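Local coordinates for protein LRIM1 (Anopheles gambiae, PDB 3O53) that forms a heterodimeric complex with the leucine-rich repeat protein APL1C that regulates complement-like immunity in the mosquito, at residues Tyr12-Val17 and Lys37-Ser42; Val17-Leu22 and Asn44-Ile49. One frame throughout, in Å; residues are numbered along the deposited sequence.

Interaction 1. Residues Tyr12-Val17 and Lys37-Ser42. With NAG (2-acetamido-2-deoxy-beta-D-glucopyranose), chain C.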
# COMPACT_ATOMS: atom_id res chain seq x y z
N TYR A 12 -6.40 -13.53 -25.90
CA TYR A 12 -6.53 -12.64 -27.05
C TYR A 12 -5.96 -11.26 -26.75
O TYR A 12 -5.98 -10.81 -25.61
CB TYR A 12 -8.00 -12.49 -27.42
CG TYR A 12 -8.68 -13.75 -27.88
CD1 TYR A 12 -9.02 -13.94 -29.21
CD2 TYR A 12 -9.02 -14.75 -26.97
CE1 TYR A 12 -9.66 -15.08 -29.64
CE2 TYR A 12 -9.66 -15.90 -27.39
CZ TYR A 12 -9.98 -16.06 -28.72
OH TYR A 12 -10.62 -17.19 -29.15
N LYS A 13 -5.48 -10.60 -27.79
CA LYS A 13 -4.92 -9.26 -27.66
C LYS A 13 -5.42 -8.42 -28.82
O LYS A 13 -5.51 -8.90 -29.95
CB LYS A 13 -3.39 -9.34 -27.66
CG LYS A 13 -2.66 -8.01 -27.66
CD LYS A 13 -1.24 -8.18 -27.14
CE LYS A 13 -0.27 -7.18 -27.75
NZ LYS A 13 -0.64 -5.76 -27.51
N ILE A 14 -5.78 -7.17 -28.54
CA ILE A 14 -6.32 -6.29 -29.56
C ILE A 14 -5.49 -5.01 -29.63
O ILE A 14 -5.22 -4.39 -28.61
CB ILE A 14 -7.80 -5.97 -29.30
CG1 ILE A 14 -8.57 -7.25 -28.96
CG2 ILE A 14 -8.41 -5.28 -30.51
CD1 ILE A 14 -10.06 -7.08 -28.86
N GLU A 15 -5.09 -4.64 -30.84
CA GLU A 15 -4.27 -3.45 -31.04
C GLU A 15 -4.88 -2.54 -32.10
O GLU A 15 -5.70 -2.98 -32.91
CB GLU A 15 -2.85 -3.84 -31.46
CG GLU A 15 -2.17 -4.84 -30.54
CD GLU A 15 -0.75 -5.13 -30.96
OE1 GLU A 15 -0.29 -6.27 -30.75
OE2 GLU A 15 -0.09 -4.23 -31.52
N LYS A 16 -4.46 -1.28 -32.10
CA LYS A 16 -4.93 -0.32 -33.08
C LYS A 16 -6.45 -0.17 -33.02
O LYS A 16 -7.11 -0.03 -34.05
CB LYS A 16 -4.49 -0.74 -34.49
CG LYS A 16 -2.98 -0.86 -34.62
CD LYS A 16 -2.53 -0.93 -36.07
CE LYS A 16 -1.01 -0.81 -36.16
NZ LYS A 16 -0.51 -0.96 -37.55
N VAL A 17 -7.00 -0.19 -31.80
CA VAL A 17 -8.42 0.07 -31.58
C VAL A 17 -8.61 1.48 -31.05
O VAL A 17 -7.66 2.12 -30.59
CB VAL A 17 -9.04 -0.91 -30.58
CG1 VAL A 17 -9.07 -2.31 -31.15
CG2 VAL A 17 -8.27 -0.89 -29.25
N LYS A 37 -10.45 -16.35 -22.26
CA LYS A 37 -10.06 -16.40 -20.85
C LYS A 37 -9.25 -15.16 -20.47
O LYS A 37 -9.34 -14.67 -19.35
CB LYS A 37 -9.23 -17.66 -20.56
CG LYS A 37 -8.50 -17.60 -19.23
CD LYS A 37 -7.76 -18.89 -18.91
CE LYS A 37 -8.71 -20.02 -18.56
NZ LYS A 37 -8.00 -21.13 -17.84
N GLU A 38 -8.45 -14.65 -21.39
CA GLU A 38 -7.70 -13.44 -21.11
C GLU A 38 -7.84 -12.49 -22.29
O GLU A 38 -7.75 -12.91 -23.44
CB GLU A 38 -6.22 -13.77 -20.84
CG GLU A 38 -6.01 -14.85 -19.78
CD GLU A 38 -4.57 -14.96 -19.30
OE1 GLU A 38 -3.75 -14.08 -19.63
OE2 GLU A 38 -4.26 -15.94 -18.58
N LEU A 39 -8.09 -11.22 -22.00
CA LEU A 39 -8.16 -10.20 -23.04
C LEU A 39 -7.19 -9.08 -22.70
O LEU A 39 -7.21 -8.53 -21.61
CB LEU A 39 -9.58 -9.63 -23.15
CG LEU A 39 -9.74 -8.52 -24.19
CD1 LEU A 39 -9.32 -9.02 -25.57
CD2 LEU A 39 -11.18 -7.98 -24.24
N ASP A 40 -6.34 -8.74 -23.67
CA ASP A 40 -5.33 -7.72 -23.49
C ASP A 40 -5.60 -6.54 -24.42
O ASP A 40 -5.52 -6.67 -25.64
CB ASP A 40 -3.94 -8.32 -23.77
CG ASP A 40 -2.83 -7.30 -23.63
OD1 ASP A 40 -3.09 -6.20 -23.11
OD2 ASP A 40 -1.69 -7.61 -24.05
N LEU A 41 -5.95 -5.40 -23.83
CA LEU A 41 -6.25 -4.20 -24.60
C LEU A 41 -5.23 -3.09 -24.34
O LEU A 41 -5.50 -1.92 -24.63
CB LEU A 41 -7.65 -3.68 -24.24
CG LEU A 41 -8.79 -4.69 -24.40
CD1 LEU A 41 -10.12 -4.04 -24.08
CD2 LEU A 41 -8.80 -5.27 -25.80
N SER A 42 -4.08 -3.46 -23.81
CA SER A 42 -3.09 -2.47 -23.39
C SER A 42 -2.52 -1.68 -24.56
O SER A 42 -2.46 -2.17 -25.69
CB SER A 42 -1.94 -3.16 -22.64
OG SER A 42 -1.46 -4.27 -23.37
C1 NAG C . -0.62 -5.85 -19.13
C2 NAG C . 0.24 -6.85 -18.38
C3 NAG C . 1.59 -6.23 -18.07
C4 NAG C . 2.22 -5.64 -19.33
C5 NAG C . 1.25 -4.71 -20.04
C6 NAG C . 1.85 -4.22 -21.35
C7 NAG C . -0.80 -8.39 -16.80
C8 NAG C . -1.45 -8.48 -15.45
N2 NAG C . -0.40 -7.17 -17.13
O3 NAG C . 2.42 -7.20 -17.48
O4 NAG C . 3.35 -4.91 -18.96
O5 NAG C . 0.04 -5.38 -20.29
O6 NAG C . 2.05 -5.33 -22.20
O7 NAG C . -0.67 -9.38 -17.52
O HOH W 1 -3.17 -4.97 -26.44
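Tyr12 and Lys13 run parallel to Leu39 and Asp40 in adjacent strands whose axes come within 4.7 Å of each other at an angle of 18°. Tyr12 N donates to Glu38 O at 2.9 Å, Asp40 N returns a bond to Tyr12 O, and Ile14 N reaches Asp40 O at 3.0 Å. Tyr12 and Leu39 sit on one face of the strands, Lys13 and Asp40 on the other. On the first, Ile14 CB lies 3.7 Å from CD2 of Leu41, the two side chains running side by side, while Ile14 CD1 packs obliquely on CD1 of Leu39. This is the buried interior of a leucine-rich repeat solenoid, in which Leu39 and Leu41 are consensus leucines. Helix 22-30 covers Tyr12 and Leu39 through Leu29, and Asn35 binds the Tyr12 hydroxyl. On the opposite face, Lys13 and Asp40 both extend with CG anti to the backbone N (chi1 175° and 179°), which lays Lys13 CD against Asp40 OD2 at 3.2 Å. The ammonium bends on to a salt bridge with Glu15, NZ to OE1 3.3 Å, and also donates to a water beside Asp40 O and Ser42 O. Asp40 OD1 accepts from Ser42 N, forming an Asx turn, and from Ser42 OG, which lies 3.6 Å from O5 of the N-acetylglucosamine.

Interaction 2. Residues Val17-Leu22 and Asn44-Ile49; sequences VTDSSL and NPLSQI
The carboxylate of Asp19 grips Ser47 with both oxygens. OD1 takes the Ser47 N-H on its syn lone pair, almost straight, at 2.9 Å, while OD2 accepts from Ser47 OG at 2.6 Å, the hydroxyl approaching from above the carboxylate plane. One water passes from Asp19 OD1 to Gln48 O, and a second joins Asp19 N to Pro45 O, so the two loops are also tied through solvent. Next to these polar links lies Leu46. Its CB is 4.2 Å from Asp19 OD1, and its CG lies equally far from Val17 CG2. At the branch the methyls part: CD1 meets Leu22 CD1, whereas CD2 presses on the backbone at Thr18 C, 3.6 Å away, and also touches CD2 of Leu22; the two leucine side chains cross at about a right angle. Val17 CG2 is pressed tightly against the amide of Asn44, 3.2 Å from its CG. Asn44 OD1 receives Val17 N at 3.3 Å, a long bond arriving well above the carbonyl plane, and its ND2 binds Leu41 O. An inward-facing asparagine that hydrogen-bonds to backbone groups of its own turn and of the preceding one, followed two residues later by a buried leucine, is characteristic of leucine-rich repeats.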
# COMPACT_ATOMS: atom_id res chain seq x y z
N VAL A 17 -7.00 -0.19 -31.80
CA VAL A 17 -8.42 0.07 -31.58
C VAL A 17 -8.61 1.48 -31.05
O VAL A 17 -7.66 2.12 -30.59
CB VAL A 17 -9.04 -0.91 -30.58
CG1 VAL A 17 -9.07 -2.31 -31.15
CG2 VAL A 17 -8.27 -0.89 -29.25
N THR A 18 -9.85 1.95 -31.10
CA THR A 18 -10.18 3.29 -30.65
C THR A 18 -11.57 3.24 -30.03
O THR A 18 -12.26 2.22 -30.13
CB THR A 18 -10.21 4.28 -31.82
OG1 THR A 18 -11.40 4.08 -32.59
CG2 THR A 18 -9.00 4.10 -32.72
N ASP A 19 -11.99 4.32 -29.40
CA ASP A 19 -13.35 4.40 -28.87
C ASP A 19 -14.37 4.12 -29.98
O ASP A 19 -15.43 3.55 -29.73
CB ASP A 19 -13.60 5.78 -28.27
CG ASP A 19 -12.72 6.07 -27.07
OD1 ASP A 19 -12.25 5.10 -26.42
OD2 ASP A 19 -12.50 7.26 -26.77
N SER A 20 -14.05 4.51 -31.21
CA SER A 20 -15.01 4.41 -32.30
C SER A 20 -15.06 3.00 -32.91
O SER A 20 -16.08 2.62 -33.50
CB SER A 20 -14.71 5.45 -33.39
OG SER A 20 -13.46 5.20 -34.01
N SER A 21 -13.99 2.24 -32.76
CA SER A 21 -13.91 0.91 -33.36
C SER A 21 -13.87 -0.21 -32.32
O SER A 21 -13.73 -1.38 -32.68
CB SER A 21 -12.67 0.81 -34.25
OG SER A 21 -11.49 0.89 -33.49
N LEU A 22 -13.98 0.13 -31.05
CA LEU A 22 -13.91 -0.87 -29.99
C LEU A 22 -15.11 -1.81 -30.10
O LEU A 22 -14.96 -3.03 -30.06
CB LEU A 22 -13.89 -0.22 -28.61
CG LEU A 22 -13.86 -1.20 -27.42
CD1 LEU A 22 -12.61 -2.06 -27.48
CD2 LEU A 22 -13.95 -0.48 -26.08
N ASN A 44 -3.54 1.00 -26.13
CA ASN A 44 -4.45 1.72 -27.00
C ASN A 44 -4.87 3.07 -26.41
O ASN A 44 -4.53 3.38 -25.28
CB ASN A 44 -5.66 0.86 -27.28
CG ASN A 44 -5.31 -0.34 -28.14
OD1 ASN A 44 -4.89 -0.20 -29.28
ND2 ASN A 44 -5.49 -1.53 -27.58
N PRO A 45 -5.59 3.87 -27.21
CA PRO A 45 -6.12 5.17 -26.77
C PRO A 45 -7.55 5.08 -26.26
O PRO A 45 -8.28 6.07 -26.36
CB PRO A 45 -6.08 6.00 -28.05
CG PRO A 45 -6.28 5.00 -29.15
CD PRO A 45 -5.77 3.67 -28.65
N LEU A 46 -7.95 3.93 -25.74
CA LEU A 46 -9.31 3.77 -25.22
C LEU A 46 -9.54 4.71 -24.04
O LEU A 46 -8.74 4.76 -23.10
CB LEU A 46 -9.56 2.33 -24.79
CG LEU A 46 -9.46 1.30 -25.90
CD1 LEU A 46 -9.62 -0.11 -25.35
CD2 LEU A 46 -10.51 1.57 -26.98
N SER A 47 -10.64 5.46 -24.09
CA SER A 47 -10.96 6.42 -23.04
C SER A 47 -12.07 5.89 -22.15
O SER A 47 -12.37 6.48 -21.11
CB SER A 47 -11.40 7.75 -23.66
OG SER A 47 -12.70 7.63 -24.22
N GLN A 48 -12.67 4.78 -22.54
CA GLN A 48 -13.69 4.16 -21.70
C GLN A 48 -14.04 2.76 -22.17
O GLN A 48 -13.87 2.41 -23.33
CB GLN A 48 -14.95 5.04 -21.67
CG GLN A 48 -15.33 5.60 -23.03
CD GLN A 48 -16.47 6.61 -22.93
OE1 GLN A 48 -17.59 6.26 -22.56
NE2 GLN A 48 -16.18 7.86 -23.28
N ILE A 49 -14.53 1.96 -21.23
CA ILE A 49 -15.03 0.64 -21.55
C ILE A 49 -16.10 0.31 -20.53
O ILE A 49 -15.97 0.66 -19.36
CB ILE A 49 -13.91 -0.42 -21.52
CG1 ILE A 49 -14.44 -1.77 -22.00
CG2 ILE A 49 -13.33 -0.54 -20.12
CD1 ILE A 49 -13.36 -2.72 -22.50
O HOH W 2 -13.77 2.98 -25.93
O HOH W 3 -9.93 6.17 -28.76

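Interactions 1 and 2 have centres about 11 Å apart and follow one another down the same pair of neighbouring turns near the N-terminal end of the leucine-rich repeat domain. Their segments alternate along the chain: 12-17 runs into 17-22 through the shared Val17, then, after helix 22-30, come 37-42 and 44-49. Interaction 1 joins strands 11-15 and 38-40, and interaction 2 joins the loops that leave them. The two also touch directly: Asn44 ND2 probably bonds to Ile14 O, and Leu41 CD1 packs on Ile49 CD1 at 3.8 Å. Strand pairing therefore continues into loop packing, holding one turn to the next where strand 4-8 pairs antiparallel with 11-15 at the outer edge.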